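Local coordinates for Melibiose/raffinose/stachyose-binding protein MelE (Bacillus subtilis subsp. subtilis str. 168, PDB 4R6H), which binds melibiose, raffinose and stachyose and serves as the solute-binding component of the MelEDC-MsmX ABC transporter that imports these sugars, at residues 123-128 and 370-375; 141-146 and 198-203; 213-218 and 376-381. One frame throughout, in Å; residues are numbered along the deposited sequence.

Overall arrangement
Residues 370-375 and 376-381 run on directly as the later segments of interactions 1 and 3. These two contacts share helix 374-378, with centres about 12 Å apart, and touch where Phe374 packs on Leu218 and Leu379. Interactions 1 and 2, about 14 Å between centres, reach the same mixed sheet: strands 141-148 and 370-372 each pair with strand 303-306. Interactions 2 and 3, about 16 Å between centres, do not touch. Along the chain, interaction 2 falls between the two segments of interaction 1, while those of 1 and 3 alternate. Residues 370-381 thus lie against 123-128 and 213-218, and Tyr373 to Asp375 also meet helix 192-206, which interaction 2 ties to the sheet.

Interaction 1. Residues 123-128 and 370-375; sequences NSILKN and VEPYFD
Val370 makes the looser of the two contacts to Ile125, its CG1 methyl lying 4.4 Å from Ile125 CD1. That branch stands anti to the backbone N (chi1 176°), and a beta-branched residue suits strand 370-372, whose extended backbone tolerates it well. Glu371 places the contact in the sheet, since its backbone bonds to Trp303 and Gly305 of the neighbouring parallel strand 303-306. Pro372 then brings the chain back to Ile125. Its ring atom CD is 4.1 Å from Ile125 CD1 and 4.2 Å from Ile125 CG1, so the ethyl branch of the isoleucine lies over one corner of the pyrrolidine, the two side chains crossing obliquely. Ile125 CG1 sits beside the backbone N, anti to the carbonyl carbon (chi1 -62°), which carries the branch out from helix 123-126 toward the strand. Proline is well placed here, giving the helix a compact hydrocarbon surface. At Tyr373, the N-cap position, the chain passes into helix 374-378, whose Asp375 N is bonded to Asp199 OD1. Between the two segments there are no hydrogen bonds or ion pairs, just three apolar side chains touching at loose van der Waals distances. The contact therefore rests on shape and dispersion, and such non-directional forces set no particular angle between helix and strand.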
loop_
_atom_site.group_PDB
_atom_site.type_symbol
_atom_site.label_atom_id
_atom_site.label_comp_id
_atom_site.label_asym_id
_atom_site.label_seq_id
_atom_site.Cartn_x
_atom_site.Cartn_y
_atom_site.Cartn_z
ATOM N N ASN A 123 -2.985 7.662 -13.121
ATOM C CA ASN A 123 -3.840 7.455 -14.319
ATOM C C ASN A 123 -4.224 6.022 -14.650
ATOM O O ASN A 123 -5.373 5.746 -14.937
ATOM C CB ASN A 123 -3.177 8.043 -15.546
ATOM C CG ASN A 123 -3.172 9.541 -15.546
ATOM O OD1 ASN A 123 -3.846 10.191 -14.741
ATOM N ND2 ASN A 123 -2.414 10.123 -16.478
ATOM N N SER A 124 -3.270 5.100 -14.617
ATOM C CA SER A 124 -3.548 3.702 -14.930
ATOM C C SER A 124 -4.361 3.010 -13.878
ATOM O O SER A 124 -4.906 1.946 -14.129
ATOM C CB SER A 124 -2.240 2.906 -15.084
ATOM O OG SER A 124 -1.565 3.329 -16.238
ATOM N N ILE A 125 -4.384 3.569 -12.662
ATOM C CA ILE A 125 -5.020 2.906 -11.554
ATOM C C ILE A 125 -6.449 3.376 -11.389
ATOM O O ILE A 125 -7.351 2.548 -11.160
ATOM C CB ILE A 125 -4.180 3.112 -10.261
ATOM C CG1 ILE A 125 -2.791 2.466 -10.470
ATOM C CG2 ILE A 125 -4.850 2.470 -9.057
ATOM C CD1 ILE A 125 -1.657 3.052 -9.646
ATOM N N LEU A 126 -6.650 4.689 -11.530
ATOM C CA LEU A 126 -7.957 5.302 -11.267
ATOM C C LEU A 126 -8.744 5.669 -12.499
ATOM O O LEU A 126 -9.861 6.164 -12.385
ATOM C CB LEU A 126 -7.801 6.511 -10.355
ATOM C CG LEU A 126 -7.585 6.105 -8.897
ATOM C CD1 LEU A 126 -7.418 7.381 -8.098
ATOM C CD2 LEU A 126 -8.736 5.257 -8.367
ATOM N N LYS A 127 -8.192 5.411 -13.676
ATOM C CA LYS A 127 -8.927 5.644 -14.905
ATOM C C LYS A 127 -8.834 4.444 -15.793
ATOM O O LYS A 127 -7.910 3.634 -15.667
ATOM C CB LYS A 127 -8.388 6.861 -15.684
ATOM C CG LYS A 127 -8.317 8.141 -14.904
ATOM C CD LYS A 127 -7.668 9.255 -15.698
ATOM C CE LYS A 127 -8.415 9.525 -16.986
ATOM N NZ LYS A 127 -7.936 10.785 -17.607
ATOM N N ASN A 128 -9.771 4.360 -16.732
ATOM C CA ASN A 128 -9.557 3.500 -17.885
ATOM C C ASN A 128 -9.069 4.341 -19.061
ATOM O O ASN A 128 -9.180 5.583 -19.067
ATOM C CB ASN A 128 -10.745 2.554 -18.168
ATOM C CG ASN A 128 -12.061 3.251 -18.471
ATOM O OD1 ASN A 128 -12.099 4.320 -19.070
ATOM N ND2 ASN A 128 -13.165 2.607 -18.083
ATOM N N VAL A 370 4.931 4.468 -10.408
ATOM C CA VAL A 370 4.129 3.808 -9.393
ATOM C C VAL A 370 3.437 2.617 -10.002
ATOM O O VAL A 370 2.893 2.704 -11.130
ATOM C CB VAL A 370 3.081 4.759 -8.767
ATOM C CG1 VAL A 370 2.189 4.004 -7.782
ATOM C CG2 VAL A 370 3.804 5.913 -8.078
ATOM N N GLU A 371 3.469 1.514 -9.271
ATOM C CA GLU A 371 2.748 0.317 -9.647
ATOM C C GLU A 371 1.749 -0.048 -8.543
ATOM O O GLU A 371 2.073 0.028 -7.341
ATOM C CB GLU A 371 3.703 -0.870 -9.846
ATOM C CG GLU A 371 4.304 -0.916 -11.252
ATOM C CD GLU A 371 3.286 -1.429 -12.254
ATOM O OE1 GLU A 371 2.534 -2.399 -11.957
ATOM O OE2 GLU A 371 3.217 -0.799 -13.326
ATOM N N PRO A 372 0.549 -0.491 -8.915
ATOM C CA PRO A 372 -0.369 -0.960 -7.899
ATOM C C PRO A 372 0.125 -2.197 -7.176
ATOM O O PRO A 372 0.926 -2.983 -7.719
ATOM C CB PRO A 372 -1.660 -1.280 -8.694
ATOM C CG PRO A 372 -1.157 -1.557 -10.080
ATOM C CD PRO A 372 0.015 -0.651 -10.283
ATOM N N TYR A 373 -0.362 -2.445 -5.974
ATOM C CA TYR A 373 0.008 -3.672 -5.281
ATOM C C TYR A 373 -0.300 -4.907 -6.107
ATOM O O TYR A 373 -1.405 -5.092 -6.623
ATOM C CB TYR A 373 -0.643 -3.771 -3.897
ATOM C CG TYR A 373 0.280 -3.261 -2.822
ATOM C CD1 TYR A 373 1.294 -4.069 -2.316
ATOM C CD2 TYR A 373 0.186 -1.965 -2.366
ATOM C CE1 TYR A 373 2.153 -3.607 -1.354
ATOM C CE2 TYR A 373 1.046 -1.486 -1.401
ATOM C CZ TYR A 373 2.023 -2.316 -0.899
ATOM O OH TYR A 373 2.889 -1.863 0.058
ATOM N N PHE A 374 0.697 -5.767 -6.227
ATOM C CA PHE A 374 0.630 -6.941 -7.103
ATOM C C PHE A 374 -0.606 -7.783 -6.792
ATOM O O PHE A 374 -1.323 -8.244 -7.727
ATOM C CB PHE A 374 1.914 -7.761 -6.913
ATOM C CG PHE A 374 1.961 -9.050 -7.667
ATOM C CD1 PHE A 374 2.355 -9.049 -8.993
ATOM C CD2 PHE A 374 1.697 -10.239 -7.037
ATOM C CE1 PHE A 374 2.466 -10.219 -9.695
ATOM C CE2 PHE A 374 1.798 -11.440 -7.752
ATOM C CZ PHE A 374 2.185 -11.407 -9.069
ATOM N N ASP A 375 -0.862 -8.049 -5.518
ATOM C CA ASP A 375 -1.919 -9.001 -5.195
ATOM C C ASP A 375 -3.299 -8.484 -5.561
ATOM O O ASP A 375 -4.190 -9.277 -5.908
ATOM C CB ASP A 375 -1.880 -9.431 -3.721
ATOM C CG ASP A 375 -2.344 -8.334 -2.762
ATOM O OD1 ASP A 375 -1.756 -7.231 -2.736
ATOM O OD2 ASP A 375 -3.340 -8.572 -2.037
#

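Interaction 2. Residues 141-146 and 198-203; sequences AKDGLA and YDQFAT
Asp143 touches Gln200 through its methylene: CB lies 3.8 Å from Gln200 OE1, while the carboxylate turns to another partner. Its OD2 probably bonds the Tyr373 hydroxyl, though the modelled distance is too short to be trusted in detail. Gly144, next along the strand, receives the one hydrogen bond of the contact, from Gln200 NE2 to Gly144 O at 3.1 Å. The N-H points fairly straight at the oxygen (159°), yet it arrives from the flank of the carbonyl, with a C=O...donor angle of 109° and a tilt out of the carbonyl plane. Glutamine suits this place because its chain, extended beyond CG (chi2 -176°), spans from helix 192-206 to the strand and ends in an amide that both gives and accepts. NE2 also bonds Thr292 OG1, and OE1 accepts from Gln196 NE2, so the amide's rotation is fixed from both ends. The backbone of Gly144 takes a shape that glycine adopts readily, and its N is bonded to Gln270 OE1. Buried backbone groups of the strand are therefore satisfied at Gly144 by glutamine side chains, and the helix is tied to the sheet by a directional bond.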
loop_
_atom_site.group_PDB
_atom_site.type_symbol
_atom_site.label_atom_id
_atom_site.label_comp_id
_atom_site.label_asym_id
_atom_site.label_seq_id
_atom_site.Cartn_x
_atom_site.Cartn_y
_atom_site.Cartn_z
ATOM N N ALA A 141 -0.384 5.820 -2.008
ATOM C CA ALA A 141 0.643 5.042 -1.357
ATOM C C ALA A 141 1.832 4.886 -2.288
ATOM O O ALA A 141 1.645 4.634 -3.498
ATOM C CB ALA A 141 0.138 3.659 -0.989
ATOM N N LYS A 142 3.039 5.011 -1.728
ATOM C CA LYS A 142 4.275 4.837 -2.483
ATOM C C LYS A 142 5.279 4.142 -1.572
ATOM O O LYS A 142 5.971 4.795 -0.784
ATOM C CB LYS A 142 4.817 6.148 -3.042
ATOM C CG LYS A 142 4.034 6.704 -4.225
ATOM C CD LYS A 142 4.710 7.893 -4.891
ATOM C CE LYS A 142 4.571 9.189 -4.110
ATOM N NZ LYS A 142 5.156 10.309 -4.921
ATOM N N ASP A 143 5.378 2.811 -1.707
ATOM C CA ASP A 143 6.147 1.961 -0.804
ATOM C C ASP A 143 7.401 1.417 -1.478
ATOM O O ASP A 143 7.394 0.962 -2.665
ATOM C CB ASP A 143 5.298 0.777 -0.347
ATOM C CG ASP A 143 4.198 1.166 0.611
ATOM O OD1 ASP A 143 4.316 2.183 1.332
ATOM O OD2 ASP A 143 3.203 0.406 0.665
ATOM N N GLY A 144 8.481 1.447 -0.689
ATOM C CA GLY A 144 9.728 0.801 -1.020
ATOM C C GLY A 144 10.329 0.203 0.229
ATOM O O GLY A 144 9.709 -0.661 0.898
ATOM N N LEU A 145 11.518 0.701 0.585
ATOM C CA LEU A 145 12.206 0.290 1.791
ATOM C C LEU A 145 12.477 1.507 2.675
ATOM O O LEU A 145 12.880 2.575 2.149
ATOM C CB LEU A 145 13.558 -0.345 1.444
ATOM C CG LEU A 145 13.538 -1.551 0.545
ATOM C CD1 LEU A 145 14.931 -1.942 0.116
ATOM C CD2 LEU A 145 12.893 -2.733 1.239
ATOM N N ALA A 146 12.322 1.331 3.968
ATOM C CA ALA A 146 12.736 2.323 4.950
ATOM C C ALA A 146 14.133 1.977 5.449
ATOM O O ALA A 146 14.508 0.808 5.537
ATOM C CB ALA A 146 11.778 2.374 6.103
ATOM N N TYR A 198 6.877 -10.376 -0.158
ATOM C CA TYR A 198 6.510 -11.065 -1.393
ATOM C C TYR A 198 5.745 -10.161 -2.339
ATOM O O TYR A 198 6.000 -10.142 -3.545
ATOM C CB TYR A 198 5.718 -12.313 -1.113
ATOM C CG TYR A 198 6.484 -13.544 -0.663
ATOM C CD1 TYR A 198 7.417 -14.168 -1.494
ATOM C CD2 TYR A 198 6.187 -14.175 0.536
ATOM C CE1 TYR A 198 8.073 -15.337 -1.107
ATOM C CE2 TYR A 198 6.822 -15.337 0.909
ATOM C CZ TYR A 198 7.743 -15.933 0.077
ATOM O OH TYR A 198 8.358 -17.096 0.506
ATOM N N ASP A 199 4.741 -9.462 -1.801
ATOM C CA ASP A 199 3.866 -8.644 -2.626
ATOM C C ASP A 199 4.634 -7.522 -3.318
ATOM O O ASP A 199 4.478 -7.308 -4.549
ATOM C CB ASP A 199 2.713 -8.096 -1.736
ATOM C CG ASP A 199 1.465 -7.755 -2.498
ATOM O OD1 ASP A 199 1.263 -8.198 -3.614
ATOM O OD2 ASP A 199 0.608 -7.118 -1.890
ATOM N N GLN A 200 5.456 -6.779 -2.577
ATOM C CA GLN A 200 6.172 -5.678 -3.167
ATOM C C GLN A 200 7.158 -6.169 -4.222
ATOM O O GLN A 200 7.210 -5.606 -5.297
ATOM C CB GLN A 200 6.938 -4.811 -2.156
ATOM C CG GLN A 200 6.088 -3.835 -1.398
ATOM C CD GLN A 200 6.867 -2.911 -0.469
ATOM O OE1 GLN A 200 6.424 -2.677 0.639
ATOM N NE2 GLN A 200 7.911 -2.264 -0.980
ATOM N N PHE A 201 7.933 -7.215 -3.891
ATOM C CA PHE A 201 8.982 -7.644 -4.836
ATOM C C PHE A 201 8.427 -8.431 -6.024
ATOM O O PHE A 201 9.096 -8.576 -7.042
ATOM C CB PHE A 201 10.134 -8.350 -4.137
ATOM C CG PHE A 201 11.092 -7.422 -3.444
ATOM C CD1 PHE A 201 11.968 -6.602 -4.175
ATOM C CD2 PHE A 201 11.142 -7.371 -2.071
ATOM C CE1 PHE A 201 12.857 -5.776 -3.510
ATOM C CE2 PHE A 201 12.055 -6.571 -1.400
ATOM C CZ PHE A 201 12.911 -5.744 -2.143
ATOM N N ALA A 202 7.205 -8.935 -5.918
ATOM C CA ALA A 202 6.569 -9.586 -7.072
ATOM C C ALA A 202 6.417 -8.639 -8.254
ATOM O O ALA A 202 6.473 -9.047 -9.406
ATOM C CB ALA A 202 5.191 -10.108 -6.689
ATOM N N THR A 203 6.248 -7.339 -7.991
ATOM C CA THR A 203 6.143 -6.341 -9.061
ATOM C C THR A 203 7.415 -6.202 -9.932
ATOM O O THR A 203 7.317 -6.431 -11.160
ATOM C CB THR A 203 5.602 -5.001 -8.492
ATOM O OG1 THR A 203 4.209 -5.157 -8.127
ATOM C CG2 THR A 203 5.699 -3.857 -9.469
#

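Interaction 3. Residues 213-218 and 376-381; sequences NEKKQL and RLYLPN
Leu218 N, bonded to Glu214 O at 2.9 Å, makes the shorter of the two hydrogen bonds within 213-218, and fixes the helical turn from which Leu218 faces Tyr378. The leucine's CD1 is 4.1 Å from Tyr378 CB, and the two side chains cross at about a right angle. Its branched end suits the buried position, since CD2 also reaches Leu379 CD2 at 4.3 Å. Tyr412 of helix 401-420 packs on Leu379, and its hydroxyl bonds Leu218 O. Tyr378 extends along the first turn of helix 215-220 to Lys215. There Lys215 CG lies 3.6 Å from Tyr378 OH and 3.9 Å from Tyr378 CE1. The lysine has CG anti to the carbonyl carbon (chi1 -68°) and is extended beyond it, so its apolar methylenes slant past the phenol while the ammonium end leads away, as suits a partly exposed site. Asn213 OD1 accepts from Lys215 N at 3.3 Å, in the carbonyl plane on a lone pair. This Asx turn starts helix 215-220, which meets the C-terminal end of helix 374-378, with Tyr412 alongside, in a protein of the solute-binding protein 1 family.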
loop_
_atom_site.group_PDB
_atom_site.type_symbol
_atom_site.label_atom_id
_atom_site.label_comp_id
_atom_site.label_asym_id
_atom_site.label_seq_id
_atom_site.Cartn_x
_atom_site.Cartn_y
_atom_site.Cartn_z
ATOM N N ASN A 213 7.968 -10.092 -18.053
ATOM C CA ASN A 213 6.775 -10.032 -17.296
ATOM C C ASN A 213 5.755 -11.064 -17.677
ATOM O O ASN A 213 5.829 -11.727 -18.728
ATOM C CB ASN A 213 6.191 -8.644 -17.337
ATOM C CG ASN A 213 5.400 -8.372 -18.576
ATOM O OD1 ASN A 213 4.182 -8.673 -18.650
ATOM N ND2 ASN A 213 6.047 -7.803 -19.546
ATOM N N GLU A 214 4.835 -11.230 -16.744
ATOM C CA GLU A 214 3.859 -12.286 -16.775
ATOM C C GLU A 214 2.457 -11.771 -16.510
ATOM O O GLU A 214 1.632 -12.519 -16.047
ATOM C CB GLU A 214 4.239 -13.320 -15.732
ATOM C CG GLU A 214 5.615 -13.946 -15.943
ATOM C CD GLU A 214 5.584 -14.938 -17.065
ATOM O OE1 GLU A 214 4.586 -15.685 -17.122
ATOM O OE2 GLU A 214 6.539 -14.971 -17.866
ATOM N N LYS A 215 2.215 -10.501 -16.811
ATOM C CA LYS A 215 0.886 -9.884 -16.584
ATOM C C LYS A 215 -0.255 -10.707 -17.178
ATOM O O LYS A 215 -1.236 -11.039 -16.522
ATOM C CB LYS A 215 0.829 -8.477 -17.185
ATOM C CG LYS A 215 1.705 -7.422 -16.492
ATOM C CD LYS A 215 1.611 -6.107 -17.289
ATOM C CE LYS A 215 2.517 -5.002 -16.772
ATOM N NZ LYS A 215 2.392 -3.748 -17.565
ATOM N N LYS A 216 -0.104 -11.060 -18.450
ATOM C CA LYS A 216 -1.192 -11.768 -19.137
ATOM C C LYS A 216 -1.445 -13.140 -18.541
ATOM O O LYS A 216 -2.607 -13.535 -18.343
ATOM C CB LYS A 216 -0.868 -11.903 -20.622
ATOM C CG LYS A 216 -0.804 -10.583 -21.345
ATOM C CD LYS A 216 -0.687 -10.789 -22.855
ATOM C CE LYS A 216 -0.169 -9.557 -23.590
ATOM N NZ LYS A 216 -0.159 -9.820 -25.065
ATOM N N GLN A 217 -0.369 -13.860 -18.209
ATOM C CA GLN A 217 -0.471 -15.205 -17.653
ATOM C C GLN A 217 -1.025 -15.229 -16.228
ATOM O O GLN A 217 -1.772 -16.111 -15.849
ATOM C CB GLN A 217 0.892 -15.896 -17.663
ATOM C CG GLN A 217 1.507 -16.028 -19.071
ATOM C CD GLN A 217 2.368 -14.855 -19.509
ATOM O OE1 GLN A 217 2.190 -13.710 -19.103
ATOM N NE2 GLN A 217 3.329 -15.152 -20.373
ATOM N N LEU A 218 -0.667 -14.229 -15.438
ATOM C CA LEU A 218 -1.264 -14.077 -14.129
ATOM C C LEU A 218 -2.773 -13.845 -14.213
ATOM O O LEU A 218 -3.525 -14.461 -13.462
ATOM C CB LEU A 218 -0.626 -12.929 -13.363
ATOM C CG LEU A 218 0.776 -13.254 -12.843
ATOM C CD1 LEU A 218 1.552 -11.963 -12.674
ATOM C CD2 LEU A 218 0.759 -14.076 -11.573
ATOM N N ARG A 376 -3.477 -7.178 -5.491
ATOM C CA ARG A 376 -4.765 -6.573 -5.778
ATOM C C ARG A 376 -5.096 -6.592 -7.257
ATOM O O ARG A 376 -6.256 -6.691 -7.637
ATOM C CB ARG A 376 -4.830 -5.158 -5.137
ATOM C CG ARG A 376 -4.607 -5.223 -3.630
ATOM C CD ARG A 376 -4.969 -3.933 -2.880
ATOM N NE ARG A 376 -4.129 -3.772 -1.680
ATOM C CZ ARG A 376 -4.148 -2.721 -0.857
ATOM N NH1 ARG A 376 -4.989 -1.717 -1.057
ATOM N NH2 ARG A 376 -3.305 -2.668 0.180
ATOM N N LEU A 377 -4.101 -6.575 -8.118
ATOM C CA LEU A 377 -4.364 -6.587 -9.521
ATOM C C LEU A 377 -4.211 -7.953 -10.191
ATOM O O LEU A 377 -4.907 -8.230 -11.155
ATOM C CB LEU A 377 -3.484 -5.504 -10.183
ATOM C CG LEU A 377 -3.932 -4.898 -11.518
ATOM C CD1 LEU A 377 -5.237 -4.134 -11.337
ATOM C CD2 LEU A 377 -2.872 -3.984 -12.101
ATOM N N TYR A 378 -3.313 -8.809 -9.678
ATOM C CA TYR A 378 -2.854 -9.999 -10.405
ATOM C C TYR A 378 -3.192 -11.340 -9.766
ATOM O O TYR A 378 -3.040 -12.364 -10.425
ATOM C CB TYR A 378 -1.344 -9.877 -10.681
ATOM C CG TYR A 378 -1.038 -8.737 -11.603
ATOM C CD1 TYR A 378 -1.392 -8.822 -12.947
ATOM C CD2 TYR A 378 -0.446 -7.560 -11.168
ATOM C CE1 TYR A 378 -1.172 -7.777 -13.825
ATOM C CE2 TYR A 378 -0.205 -6.512 -12.022
ATOM C CZ TYR A 378 -0.585 -6.604 -13.360
ATOM O OH TYR A 378 -0.344 -5.567 -14.245
ATOM N N LEU A 379 -3.658 -11.347 -8.505
ATOM C CA LEU A 379 -3.946 -12.542 -7.764
ATOM C C LEU A 379 -5.405 -12.551 -7.323
ATOM O O LEU A 379 -5.992 -11.480 -7.042
ATOM C CB LEU A 379 -3.042 -12.638 -6.520
ATOM C CG LEU A 379 -1.544 -12.749 -6.812
ATOM C CD1 LEU A 379 -0.768 -12.909 -5.559
ATOM C CD2 LEU A 379 -1.224 -13.879 -7.799
ATOM N N PRO A 380 -5.977 -13.748 -7.226
ATOM C CA PRO A 380 -7.336 -13.813 -6.681
ATOM C C PRO A 380 -7.378 -13.398 -5.217
ATOM O O PRO A 380 -6.411 -13.555 -4.460
ATOM C CB PRO A 380 -7.691 -15.290 -6.824
ATOM C CG PRO A 380 -6.389 -16.018 -6.865
ATOM C CD PRO A 380 -5.435 -15.081 -7.541
ATOM N N ASN A 381 -8.519 -12.850 -4.818
ATOM C CA ASN A 381 -8.711 -12.439 -3.458
ATOM C C ASN A 381 -8.486 -13.604 -2.517
ATOM O O ASN A 381 -8.984 -14.714 -2.755
ATOM C CB ASN A 381 -10.144 -11.890 -3.311
ATOM C CG ASN A 381 -10.390 -11.233 -1.971
ATOM O OD1 ASN A 381 -9.491 -10.658 -1.357
ATOM N ND2 ASN A 381 -11.633 -11.291 -1.526
#